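Local coordinates for peptidoglycan D,D-transpeptidase FtsI (Yersinia pestis, PDB 6SYN), which probably cross-links the peptide stems of septal peptidoglycan as a class B penicillin-binding protein with D,D-transpeptidase activity, and is acylated by beta-lactams, at residues 191-196 / 219-224; 207-212 / 471-476; 245-250 / 365-370; 250-255 / 302-307. One frame throughout, in Å; residues are numbered along the deposited sequence.

Contact 1. Residues 191-196 / 219-224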
loop_
_atom_site.group_PDB
_atom_site.type_symbol
_atom_site.label_atom_id
_atom_site.label_comp_id
_atom_site.label_asym_id
_atom_site.label_seq_id
_atom_site.Cartn_x
_atom_site.Cartn_y
_atom_site.Cartn_z
ATOM N N ARG A 191 8.004 5.631 -6.521
ATOM C CA ARG A 191 9.447 5.926 -6.735
ATOM C C ARG A 191 10.120 6.206 -5.386
ATOM O O ARG A 191 11.263 5.750 -5.186
ATOM C CB ARG A 191 9.608 7.094 -7.711
ATOM C CG ARG A 191 10.970 7.772 -7.683
ATOM C CD ARG A 191 11.128 8.707 -8.867
ATOM N NE ARG A 191 10.262 9.893 -8.860
ATOM C CZ ARG A 191 9.047 9.994 -9.421
ATOM N NH1 ARG A 191 8.394 11.145 -9.367
ATOM N NH2 ARG A 191 8.477 8.964 -10.026
ATOM N N GLU A 192 9.448 6.938 -4.500
ATOM C CA GLU A 192 9.982 7.272 -3.153
ATOM C C GLU A 192 10.011 5.999 -2.302
ATOM O O GLU A 192 11.001 5.800 -1.572
ATOM C CB GLU A 192 9.150 8.392 -2.525
ATOM C CG GLU A 192 9.266 9.706 -3.277
ATOM C CD GLU A 192 10.678 10.258 -3.357
ATOM O OE1 GLU A 192 11.462 10.002 -2.432
ATOM O OE2 GLU A 192 10.987 10.937 -4.346
ATOM N N LEU A 193 8.975 5.164 -2.419
ATOM C CA LEU A 193 8.791 3.926 -1.616
ATOM C C LEU A 193 9.857 2.899 -2.011
ATOM O O LEU A 193 10.620 2.459 -1.133
ATOM C CB LEU A 193 7.387 3.375 -1.880
ATOM C CG LEU A 193 7.056 2.065 -1.170
ATOM C CD1 LEU A 193 6.896 2.298 0.326
ATOM C CD2 LEU A 193 5.806 1.429 -1.760
ATOM N N ASN A 194 9.883 2.546 -3.298
ATOM C CA ASN A 194 10.792 1.538 -3.902
ATOM C C ASN A 194 12.233 1.850 -3.500
ATOM O O ASN A 194 12.892 0.958 -2.941
ATOM C CB ASN A 194 10.642 1.503 -5.421
ATOM C CG ASN A 194 11.177 0.225 -6.018
ATOM O OD1 ASN A 194 11.981 0.255 -6.945
ATOM N ND2 ASN A 194 10.738 -0.902 -5.487
ATOM N N ASN A 195 12.676 3.083 -3.766
ATOM C CA ASN A 195 14.013 3.615 -3.388
ATOM C C ASN A 195 14.259 3.351 -1.898
ATOM O O ASN A 195 15.217 2.618 -1.589
ATOM C CB ASN A 195 14.145 5.104 -3.726
ATOM C CG ASN A 195 14.314 5.364 -5.211
ATOM O OD1 ASN A 195 14.488 4.430 -6.001
ATOM N ND2 ASN A 195 14.268 6.632 -5.598
ATOM N N ALA A 196 13.410 3.900 -1.021
ATOM C CA ALA A 196 13.542 3.803 0.453
ATOM C C ALA A 196 13.558 2.337 0.906
ATOM O O ALA A 196 14.300 2.025 1.861
ATOM C CB ALA A 196 12.435 4.563 1.128
ATOM N N ALA A 219 -3.275 7.049 -4.850
ATOM C CA ALA A 219 -2.032 6.269 -5.033
ATOM C C ALA A 219 -2.038 5.054 -4.103
ATOM O O ALA A 219 -2.479 5.195 -2.951
ATOM C CB ALA A 219 -0.839 7.156 -4.790
ATOM N N MET A 220 -1.554 3.913 -4.600
ATOM C CA MET A 220 -1.426 2.639 -3.846
ATOM C C MET A 220 -0.265 1.830 -4.442
ATOM O O MET A 220 -0.474 1.157 -5.475
ATOM C CB MET A 220 -2.728 1.838 -3.932
ATOM C CG MET A 220 -2.768 0.627 -3.024
ATOM S SD MET A 220 -4.197 -0.416 -3.395
ATOM C CE MET A 220 -5.334 0.106 -2.115
ATOM N N ALA A 221 0.913 1.899 -3.816
ATOM C CA ALA A 221 2.168 1.302 -4.323
ATOM C C ALA A 221 2.757 0.334 -3.294
ATOM O O ALA A 221 2.496 0.493 -2.088
ATOM C CB ALA A 221 3.148 2.389 -4.673
ATOM N N ASN A 222 3.516 -0.646 -3.786
ATOM C CA ASN A 222 4.229 -1.670 -2.981
ATOM C C ASN A 222 5.624 -1.866 -3.572
ATOM O O ASN A 222 5.770 -1.807 -4.808
ATOM C CB ASN A 222 3.494 -3.010 -2.958
ATOM C CG ASN A 222 2.017 -2.871 -2.657
ATOM O OD1 ASN A 222 1.631 -2.687 -1.502
ATOM N ND2 ASN A 222 1.187 -2.960 -3.687
ATOM N N SER A 223 6.610 -2.068 -2.708
ATOM C CA SER A 223 7.964 -2.546 -3.072
ATOM C C SER A 223 8.269 -3.764 -2.208
ATOM O O SER A 223 8.099 -3.695 -0.995
ATOM C CB SER A 223 8.984 -1.460 -2.896
ATOM O OG SER A 223 10.273 -1.911 -3.284
ATOM N N PRO A 224 8.712 -4.907 -2.785
ATOM C CA PRO A 224 9.013 -5.023 -4.217
ATOM C C PRO A 224 7.796 -5.133 -5.147
ATOM O O PRO A 224 6.733 -5.540 -4.705
ATOM C CB PRO A 224 9.796 -6.338 -4.282
ATOM C CG PRO A 224 9.186 -7.164 -3.175
ATOM C CD PRO A 224 8.958 -6.164 -2.060
#

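Contact 2. Residues 207-212 / 471-476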
loop_
_atom_site.group_PDB
_atom_site.type_symbol
_atom_site.label_atom_id
_atom_site.label_comp_id
_atom_site.label_asym_id
_atom_site.label_seq_id
_atom_site.Cartn_x
_atom_site.Cartn_y
_atom_site.Cartn_z
ATOM N N ALA A 207 2.873 2.317 0.450
ATOM C CA ALA A 207 2.397 3.705 0.620
ATOM C C ALA A 207 0.977 3.782 0.064
ATOM O O ALA A 207 0.776 3.354 -1.092
ATOM C CB ALA A 207 3.321 4.663 -0.087
ATOM N N VAL A 208 0.030 4.267 0.872
ATOM C CA VAL A 208 -1.368 4.542 0.432
ATOM C C VAL A 208 -1.637 6.039 0.612
ATOM O O VAL A 208 -1.356 6.566 1.706
ATOM C CB VAL A 208 -2.391 3.670 1.185
ATOM C CG1 VAL A 208 -3.813 3.942 0.716
ATOM C CG2 VAL A 208 -2.068 2.192 1.051
ATOM N N LEU A 209 -2.149 6.673 -0.448
ATOM C CA LEU A 209 -2.553 8.101 -0.495
ATOM C C LEU A 209 -4.052 8.178 -0.802
ATOM O O LEU A 209 -4.464 7.682 -1.870
ATOM C CB LEU A 209 -1.748 8.807 -1.588
ATOM C CG LEU A 209 -1.978 10.312 -1.700
ATOM C CD1 LEU A 209 -1.266 11.050 -0.581
ATOM C CD2 LEU A 209 -1.522 10.819 -3.060
ATOM N N VAL A 210 -4.825 8.806 0.085
ATOM C CA VAL A 210 -6.311 8.884 -0.008
ATOM C C VAL A 210 -6.735 10.355 0.011
ATOM O O VAL A 210 -6.194 11.124 0.824
ATOM C CB VAL A 210 -6.983 8.093 1.128
ATOM C CG1 VAL A 210 -8.504 8.166 1.046
ATOM C CG2 VAL A 210 -6.508 6.648 1.150
ATOM N N ASP A 211 -7.667 10.706 -0.876
ATOM C CA ASP A 211 -8.384 12.002 -0.876
ATOM C C ASP A 211 -9.244 12.056 0.388
ATOM O O ASP A 211 -10.061 11.139 0.598
ATOM C CB ASP A 211 -9.232 12.158 -2.138
ATOM C CG ASP A 211 -9.551 13.601 -2.476
ATOM O OD1 ASP A 211 -10.121 14.295 -1.611
ATOM O OD2 ASP A 211 -9.209 14.023 -3.597
ATOM N N VAL A 212 -9.064 13.104 1.189
ATOM C CA VAL A 212 -9.731 13.300 2.510
ATOM C C VAL A 212 -11.246 13.504 2.316
ATOM O O VAL A 212 -12.022 13.073 3.195
ATOM C CB VAL A 212 -9.050 14.479 3.234
ATOM C CG1 VAL A 212 -9.832 14.951 4.446
ATOM C CG2 VAL A 212 -7.614 14.134 3.613
ATOM N N PHE A 471 -5.169 15.472 1.714
ATOM C CA PHE A 471 -4.556 14.151 1.434
ATOM C C PHE A 471 -4.159 13.467 2.739
ATOM O O PHE A 471 -3.390 14.042 3.527
ATOM C CB PHE A 471 -3.353 14.328 0.513
ATOM C CG PHE A 471 -3.654 15.221 -0.662
ATOM C CD1 PHE A 471 -4.566 14.827 -1.629
ATOM C CD2 PHE A 471 -3.059 16.465 -0.781
ATOM C CE1 PHE A 471 -4.855 15.648 -2.706
ATOM C CE2 PHE A 471 -3.346 17.282 -1.861
ATOM C CZ PHE A 471 -4.245 16.876 -2.818
ATOM N N ALA A 472 -4.698 12.270 2.948
ATOM C CA ALA A 472 -4.200 11.294 3.936
ATOM C C ALA A 472 -3.134 10.445 3.239
ATOM O O ALA A 472 -3.363 10.044 2.080
ATOM C CB ALA A 472 -5.336 10.465 4.478
ATOM N N LEU A 473 -1.995 10.239 3.903
ATOM C CA LEU A 473 -0.899 9.357 3.426
ATOM C C LEU A 473 -0.469 8.431 4.565
ATOM O O LEU A 473 -0.300 8.926 5.693
ATOM C CB LEU A 473 0.271 10.214 2.937
ATOM C CG LEU A 473 1.517 9.453 2.488
ATOM C CD1 LEU A 473 1.189 8.445 1.394
ATOM C CD2 LEU A 473 2.589 10.423 2.007
ATOM N N VAL A 474 -0.335 7.138 4.261
ATOM C CA VAL A 474 0.335 6.116 5.118
ATOM C C VAL A 474 1.567 5.599 4.363
ATOM O O VAL A 474 1.491 5.411 3.130
ATOM C CB VAL A 474 -0.618 4.964 5.499
ATOM C CG1 VAL A 474 0.116 3.803 6.160
ATOM C CG2 VAL A 474 -1.765 5.438 6.377
ATOM N N VAL A 475 2.663 5.411 5.099
ATOM C CA VAL A 475 3.925 4.756 4.651
ATOM C C VAL A 475 4.348 3.787 5.765
ATOM O O VAL A 475 4.502 4.244 6.920
ATOM C CB VAL A 475 5.004 5.812 4.338
ATOM C CG1 VAL A 475 6.314 5.194 3.874
ATOM C CG2 VAL A 475 4.509 6.822 3.318
ATOM N N VAL A 476 4.456 2.494 5.435
ATOM C CA VAL A 476 4.988 1.416 6.324
ATOM C C VAL A 476 6.147 0.733 5.584
ATOM O O VAL A 476 5.930 0.275 4.448
ATOM C CB VAL A 476 3.892 0.409 6.742
ATOM C CG1 VAL A 476 3.206 -0.255 5.555
ATOM C CG2 VAL A 476 4.422 -0.651 7.697
#

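Contact 3. Residues 245-250 / 365-370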
loop_
_atom_site.group_PDB
_atom_site.type_symbol
_atom_site.label_atom_id
_atom_site.label_comp_id
_atom_site.label_asym_id
_atom_site.label_seq_id
_atom_site.Cartn_x
_atom_site.Cartn_y
_atom_site.Cartn_z
ATOM N N THR A 245 -3.534 -6.985 1.503
ATOM C CA THR A 245 -3.347 -8.393 1.961
ATOM C C THR A 245 -2.443 -8.463 3.200
ATOM O O THR A 245 -2.784 -9.232 4.116
ATOM C CB THR A 245 -2.865 -9.319 0.833
ATOM O OG1 THR A 245 -1.503 -9.018 0.534
ATOM C CG2 THR A 245 -3.701 -9.208 -0.423
ATOM N N ASP A 246 -1.323 -7.743 3.246
ATOM C CA ASP A 246 -0.567 -7.613 4.517
ATOM C C ASP A 246 -1.548 -7.076 5.561
ATOM O O ASP A 246 -2.136 -6.000 5.314
ATOM C CB ASP A 246 0.631 -6.662 4.423
ATOM C CG ASP A 246 1.909 -7.255 3.853
ATOM O OD1 ASP A 246 2.027 -8.501 3.800
ATOM O OD2 ASP A 246 2.792 -6.457 3.490
ATOM N N ILE A 247 -1.754 -7.797 6.662
ATOM C CA ILE A 247 -2.414 -7.218 7.869
ATOM C C ILE A 247 -1.352 -7.137 8.969
ATOM O O ILE A 247 -0.651 -8.134 9.196
ATOM C CB ILE A 247 -3.711 -7.954 8.279
ATOM C CG1 ILE A 247 -3.482 -9.176 9.178
ATOM C CG2 ILE A 247 -4.557 -8.286 7.055
ATOM C CD1 ILE A 247 -2.852 -10.366 8.509
ATOM N N PHE A 248 -1.191 -5.950 9.551
ATOM C CA PHE A 248 -0.127 -5.611 10.529
ATOM C C PHE A 248 -0.751 -5.020 11.790
ATOM O O PHE A 248 -1.806 -4.353 11.688
ATOM C CB PHE A 248 0.830 -4.554 9.970
ATOM C CG PHE A 248 1.702 -4.989 8.821
ATOM C CD1 PHE A 248 2.507 -6.113 8.922
ATOM C CD2 PHE A 248 1.750 -4.247 7.652
ATOM C CE1 PHE A 248 3.316 -6.505 7.864
ATOM C CE2 PHE A 248 2.571 -4.630 6.603
ATOM C CZ PHE A 248 3.351 -5.759 6.710
ATOM N N GLU A 249 -0.082 -5.212 12.927
ATOM C CA GLU A 249 -0.336 -4.431 14.163
ATOM C C GLU A 249 0.015 -2.964 13.887
ATOM O O GLU A 249 1.123 -2.649 13.445
ATOM C CB GLU A 249 0.411 -5.073 15.334
ATOM C CG GLU A 249 -0.207 -6.395 15.752
ATOM C CD GLU A 249 0.048 -6.823 17.186
ATOM O OE1 GLU A 249 1.171 -7.288 17.468
ATOM O OE2 GLU A 249 -0.876 -6.693 18.016
ATOM N N PRO A 250 -0.945 -2.025 14.080
ATOM C CA PRO A 250 -0.740 -0.614 13.740
ATOM C C PRO A 250 0.269 0.127 14.629
ATOM O O PRO A 250 0.800 1.125 14.185
ATOM C CB PRO A 250 -2.130 0.023 13.896
ATOM C CG PRO A 250 -2.856 -0.896 14.847
ATOM C CD PRO A 250 -2.306 -2.280 14.570
ATOM N N GLY A 365 -2.636 -5.915 19.625
ATOM C CA GLY A 365 -3.884 -6.669 19.885
ATOM C C GLY A 365 -4.876 -6.635 18.725
ATOM O O GLY A 365 -6.014 -7.128 18.909
ATOM N N LEU A 366 -4.473 -6.097 17.571
ATOM C CA LEU A 366 -5.308 -6.010 16.341
ATOM C C LEU A 366 -4.391 -5.958 15.119
ATOM O O LEU A 366 -3.251 -5.480 15.245
ATOM C CB LEU A 366 -6.226 -4.780 16.397
ATOM C CG LEU A 366 -5.580 -3.404 16.195
ATOM C CD1 LEU A 366 -6.645 -2.316 16.177
ATOM C CD2 LEU A 366 -4.542 -3.094 17.263
ATOM N N MET A 367 -4.895 -6.411 13.976
ATOM C CA MET A 367 -4.132 -6.462 12.706
ATOM C C MET A 367 -4.971 -5.798 11.610
ATOM O O MET A 367 -6.162 -6.120 11.493
ATOM C CB MET A 367 -3.784 -7.911 12.360
ATOM C CG MET A 367 -3.061 -8.609 13.501
ATOM S SD MET A 367 -1.967 -9.946 12.963
ATOM C CE MET A 367 -0.529 -9.628 13.984
ATOM N N VAL A 368 -4.360 -4.862 10.886
ATOM C CA VAL A 368 -5.039 -3.917 9.954
ATOM C C VAL A 368 -4.239 -3.892 8.653
ATOM O O VAL A 368 -3.003 -4.079 8.724
ATOM C CB VAL A 368 -5.149 -2.512 10.581
ATOM C CG1 VAL A 368 -5.697 -2.569 12.005
ATOM C CG2 VAL A 368 -3.818 -1.776 10.555
ATOM N N THR A 369 -4.906 -3.682 7.514
ATOM C CA THR A 369 -4.227 -3.464 6.208
ATOM C C THR A 369 -3.705 -2.031 6.195
ATOM O O THR A 369 -4.226 -1.174 6.909
ATOM C CB THR A 369 -5.132 -3.772 5.007
ATOM O OG1 THR A 369 -6.197 -2.822 4.972
ATOM C CG2 THR A 369 -5.697 -5.175 5.034
ATOM N N PRO A 370 -2.610 -1.744 5.455
ATOM C CA PRO A 370 -2.209 -0.362 5.179
ATOM C C PRO A 370 -3.362 0.511 4.660
ATOM O O PRO A 370 -3.478 1.644 5.100
ATOM C CB PRO A 370 -1.110 -0.555 4.127
ATOM C CG PRO A 370 -0.466 -1.862 4.539
ATOM C CD PRO A 370 -1.639 -2.728 4.953
#

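Contact 4. Residues 250-255 / 302-307. With CB9 ((2R,4S)-2-[(1R)-1-{[(2S)-2-carboxy-2-phenylacetyl]amino}-2-oxoethyl]-5,5-dimethyl-1,3-thiazolidine-4-carboxylic acid), chain D.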
loop_
_atom_site.group_PDB
_atom_site.type_symbol
_atom_site.label_atom_id
_atom_site.label_comp_id
_atom_site.label_asym_id
_atom_site.label_seq_id
_atom_site.Cartn_x
_atom_site.Cartn_y
_atom_site.Cartn_z
ATOM N N PRO A 250 -0.945 -2.025 14.080
ATOM C CA PRO A 250 -0.740 -0.614 13.740
ATOM C C PRO A 250 0.269 0.127 14.629
ATOM O O PRO A 250 0.800 1.125 14.185
ATOM C CB PRO A 250 -2.130 0.023 13.896
ATOM C CG PRO A 250 -2.856 -0.896 14.847
ATOM C CD PRO A 250 -2.306 -2.280 14.570
ATOM N N GLY A 251 0.504 -0.368 15.846
ATOM C CA GLY A 251 1.461 0.234 16.794
ATOM C C GLY A 251 1.072 1.673 17.118
ATOM O O GLY A 251 -0.108 2.005 17.119
ATOM N N SER A 252 2.077 2.530 17.330
ATOM C CA SER A 252 1.846 3.863 17.869
ATOM C C SER A 252 1.027 4.829 17.004
ATOM O O SER A 252 0.669 5.910 17.465
ATOM C CB SER A 252 3.148 4.480 18.389
ATOM O OG SER A 252 3.898 3.757 19.402
ATOM N N THR A 253 0.681 4.403 15.776
ATOM C CA THR A 253 -0.154 5.179 14.866
ATOM C C THR A 253 -1.602 5.296 15.382
ATOM O O THR A 253 -2.308 6.199 14.898
ATOM C CB THR A 253 -0.113 4.594 13.446
ATOM O OG1 THR A 253 -0.490 3.218 13.495
ATOM C CG2 THR A 253 1.246 4.724 12.791
ATOM N N VAL A 254 -2.037 4.429 16.307
ATOM C CA VAL A 254 -3.404 4.454 16.923
ATOM C C VAL A 254 -3.564 5.670 17.847
ATOM O O VAL A 254 -4.717 6.122 18.015
ATOM C CB VAL A 254 -3.717 3.163 17.704
ATOM C CG1 VAL A 254 -3.772 1.950 16.794
ATOM C CG2 VAL A 254 -2.756 2.936 18.860
ATOM N N LYS A 255 -2.462 6.164 18.426
ATOM C CA LYS A 255 -2.441 7.072 19.609
ATOM C C LYS A 255 -3.307 8.309 19.395
ATOM O O LYS A 255 -3.920 8.779 20.352
ATOM C CB LYS A 255 -1.007 7.472 19.968
ATOM C CG LYS A 255 -0.193 6.366 20.620
ATOM C CD LYS A 255 1.195 6.789 21.043
ATOM C CE LYS A 255 1.954 5.673 21.730
ATOM N NZ LYS A 255 3.410 5.936 21.748
ATOM N N GLN A 302 3.601 13.909 20.717
ATOM C CA GLN A 302 4.876 14.554 20.282
ATOM C C GLN A 302 6.069 13.633 20.563
ATOM O O GLN A 302 6.934 13.507 19.678
ATOM C CB GLN A 302 5.065 15.876 21.036
ATOM C CG GLN A 302 6.338 16.636 20.689
ATOM C CD GLN A 302 6.749 17.598 21.777
ATOM O OE1 GLN A 302 6.678 17.300 22.963
ATOM N NE2 GLN A 302 7.205 18.770 21.381
ATOM N N LYS A 303 6.114 13.061 21.771
ATOM C CA LYS A 303 7.206 12.184 22.277
ATOM C C LYS A 303 6.900 10.711 21.992
ATOM O O LYS A 303 7.822 9.875 22.139
ATOM C CB LYS A 303 7.385 12.375 23.784
ATOM C CG LYS A 303 8.498 13.330 24.173
ATOM C CD LYS A 303 8.525 14.556 23.308
ATOM C CE LYS A 303 9.452 15.623 23.837
ATOM N NZ LYS A 303 10.814 15.459 23.279
ATOM N N SER A 304 5.658 10.417 21.605
ATOM C CA SER A 304 5.089 9.049 21.509
ATOM C C SER A 304 5.239 8.344 22.866
ATOM O O SER A 304 6.029 7.393 22.974
ATOM C CB SER A 304 5.710 8.274 20.379
ATOM O OG SER A 304 4.767 7.352 19.852
ATOM N N SER A 305 4.482 8.805 23.863
ATOM C CA SER A 305 4.471 8.247 25.241
ATOM C C SER A 305 3.560 7.015 25.298
ATOM O O SER A 305 2.341 7.163 25.097
ATOM C CB SER A 305 4.057 9.290 26.249
ATOM O OG SER A 305 4.125 8.775 27.572
ATOM N N ASN A 306 4.141 5.844 25.571
ATOM C CA ASN A 306 3.398 4.578 25.812
ATOM C C ASN A 306 2.708 4.667 27.178
ATOM O O ASN A 306 1.529 4.285 27.258
ATOM C CB ASN A 306 4.301 3.342 25.741
ATOM C CG ASN A 306 4.724 2.966 24.335
ATOM O OD1 ASN A 306 4.293 3.565 23.354
ATOM N ND2 ASN A 306 5.568 1.957 24.226
ATOM N N VAL A 307 3.416 5.151 28.205
ATOM C CA VAL A 307 2.861 5.335 29.582
ATOM C C VAL A 307 1.664 6.289 29.484
ATOM O O VAL A 307 0.590 5.951 30.036
ATOM C CB VAL A 307 3.917 5.866 30.574
ATOM C CG1 VAL A 307 3.275 6.423 31.836
ATOM C CG2 VAL A 307 4.952 4.810 30.930
HETATM C C CB9 D . 4.982 3.057 19.060
HETATM N N CB9 D . 6.919 1.889 20.149
HETATM O O CB9 D . 5.175 2.560 17.977
HETATM C CA CB9 D . 5.945 2.980 20.239
HETATM C CB CB9 D . 6.586 4.375 20.495
HETATM C CAA CB9 D . 9.607 6.239 19.686
HETATM C CAB CB9 D . 10.150 3.882 19.073
HETATM O OAD CB9 D . 8.937 5.580 16.536
HETATM O OAE CB9 D . 8.420 -2.063 22.243
HETATM O OAF CB9 D . 5.849 0.681 21.703
HETATM O OAG CB9 D . 7.107 6.579 17.132
HETATM O OAH CB9 D . 6.926 -1.798 20.752
HETATM C CAJ CB9 D . 11.995 0.630 19.522
HETATM C CAK CB9 D . 11.751 1.151 20.772
HETATM C CAL CB9 D . 11.004 -0.061 18.865
HETATM C CAM CB9 D . 10.509 0.984 21.365
HETATM C CAN CB9 D . 9.756 -0.227 19.452
HETATM N NAP CB9 D . 6.691 5.210 19.291
HETATM S SAQ CB9 D . 8.308 4.249 21.073
HETATM C CAR CB9 D . 7.977 5.740 17.270
HETATM C CAS CB9 D . 7.809 -1.385 21.460
HETATM C CAT CB9 D . 6.877 0.919 21.069
HETATM C CAU CB9 D . 9.483 0.324 20.701
HETATM C CAX CB9 D . 7.842 4.799 18.480
HETATM C CAY CB9 D . 8.150 0.117 21.409
HETATM C CAZ CB9 D . 9.045 4.842 19.480
#

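Contact 1. Residues 191-196 / 219-224
L193 and N194 of helix 183-199 meet A221, N222 and S223 of strand 217-223, an outermost strand of the five-stranded antiparallel sheet in the penicillin-binding transpeptidase fold. The short helix and strand segments run nearly parallel, 17° apart, with axes 7.6 Å from each other at closest approach. L193 carries the apolar half. Its CG stands anti to the backbone N (chi1 178°), which sends the isobutyl group toward the strand, and it is the CD2 branch that does the touching. That methyl lies over the backbone of the strand more than against its side chains: CD2 is 3.5 Å from A221 O and 3.7 Å from both N222 CA and S223 N.

N194, one residue on, supplies the polar half. Its CB does not point at the strand, but a chi1 of -161° swings the amide away from its own backbone N and turns its nitrogen toward the S223 hydroxyl. N194 ND2 is modelled 2.5 Å from S223 OG, a hydrogen bond too short and too bent to trust in detail at this resolution. N222 points to the other side of the strand, where its amide bonds to N241 and, weakly, to the backbone N of A243. Q186, about two turns back on the same helix, bonds to M220 O and touches A221, while V197 touches S223. The methyl of A221 adds the one apolar side-chain contact between the two segments, its CB 4.1 Å from L193 CD2.

Contact 2. Residues 207-212 / 471-476
L209 and L473 form the apolar centre of this antiparallel strand pair, which joins 204-211 to 471-478 inside the five-stranded sheet of the transpeptidase domain. They face each other as a non-hydrogen-bonded pair on one side of the sheet, their side chains crossing at a slant. A chi1 of -176° turns the L209 side chain away from its own N and over the neighbouring strand, where CD1 lies 3.9 Å from L473 CB and 4.0 Å from F471 CB. A207 and V475 extend the same face, and helix 492-505 covers its F471 and L473 end, with M499 and V502 on F471 and F495 and I498 on L473. The opposite face carries V208, V210, A472 and V474; V208 and V210 touch A374, V210 also A378, and V474 touches L373, all on helix 370-381.

Between the faces, V208 and V474 exchange two backbone hydrogen bonds, and V210 and A472 two more; V210 N to A472 O, for example, is 2.8 Å. Past D211 the strand ends, and V212 lays CG2 3.4 Å from F471 N. At the polar edge D211, paired with F471, bonds through OD1 to the backbone N of N213.

Contact 3. Residues 245-250 / 365-370
F248 and V368 form a single antiparallel bridge between two irregular segments, F248 N to V368 O and V368 N to F248 O both being 2.7 Å. This is how the transpeptidase domain ties the loop leading to the nucleophile S252 to the loop leading into helix 370-381. I247 and M367 flank the bridge on one side. The I247 CG1 branch sits between its backbone N and carbonyl carbon (chi1 86°), which lays it against M367 CB at 3.4 Å, while the CG2 branch turns the other way and meets the methyl of T369.

On the other side P250 packs on L366 and V368. The proline ring and the leucine cross at about a right angle, with P250 CD 3.6 Å from L366 CD2, and V368 CG2 lies 4.2 Å from P250 CB. F248 turns its ring away from segment 365-370, onto L457 and Y459 of strand 455-464.

D246 is held by salt bridges to R240 and R242, and its carbonyl oxygen lies 3.3 Å from P370 CD. T369, the N-cap of helix 370-381, uses its hydroxyl on Q372 N. E249 runs out along the partner loop: CG passes L366 O and the M367 methyl, and the carboxylate divides its oxygens. OE1 takes a bond from Y452, whereas OE2 receives G365 N at 2.5 Å, nearly in line with its C-O bond and almost straight at the hydrogen (171°).

Contact 4. Residues 250-255 / 302-307
The acylated active site brings these segments together: S252 and K255 on one side, S304 and N306 on the other, with a ring-opened penicillin (CB9) bound between them. S252 OG is joined covalently to CB9 C at 1.3 Å, the ester left when a beta-lactam is attacked. The ester carbonyl oxygen, CB9 O, takes a weak hydrogen bond from S252 N at 3.2 Å, as expected of one arm of the oxyanion hole.

K255, three residues after S252, stretches its chain fully beyond CG, carrying NZ across to the opposite segment. There NZ donates to S304 OG at 2.7 Å and to N306 OD1 at 3.0 Å, the second bond lying in the amide's carbonyl plane. It also makes a weak bond back to S252 OG at 3.2 Å. These are the SxxK and SxN motifs of the penicillin-binding family, with K439 of the KTG motif as a further partner of S304 OG.

The same hydroxyl receives CB9 NAP at 2.9 Å, so S304 OG links the lysines to the thiazolidine nitrogen. N306 works on two fronts, its side chain crossing that of K255 at about a right angle: OD1 holds the lysine while ND2 donates to CB9 OAF at 2.8 Å (157°), fixing the side-chain amide of the drug. Next to it in the chain, S305 caps the helix that begins at N306, its OG bonding to G308 N and D288.

How the contacts relate
Contacts 1 and 2 belong to the same sheet, their centres 12 Å apart: strand 217-223 hydrogen-bonds to strand 204-211, A219 O to L209 N at 2.9 Å, and 204-211 in turn pairs with 471-478. Contact 3 touches contact 2 at P370, whose CG is 4.1 Å from V476 CG1, where helix 370-381 starts across the sheet. P250 is shared by contacts 3 and 4, so the bridged loop runs directly into the acylated S252. Only contact 4 holds ligand-pocket residues; the side chain of E249 in contact 3 is about 9 Å from CB9, and that of V475 in contact 2 about 13 Å. Contact 1 lies farther back, its centre 25 Å from that of contact 4.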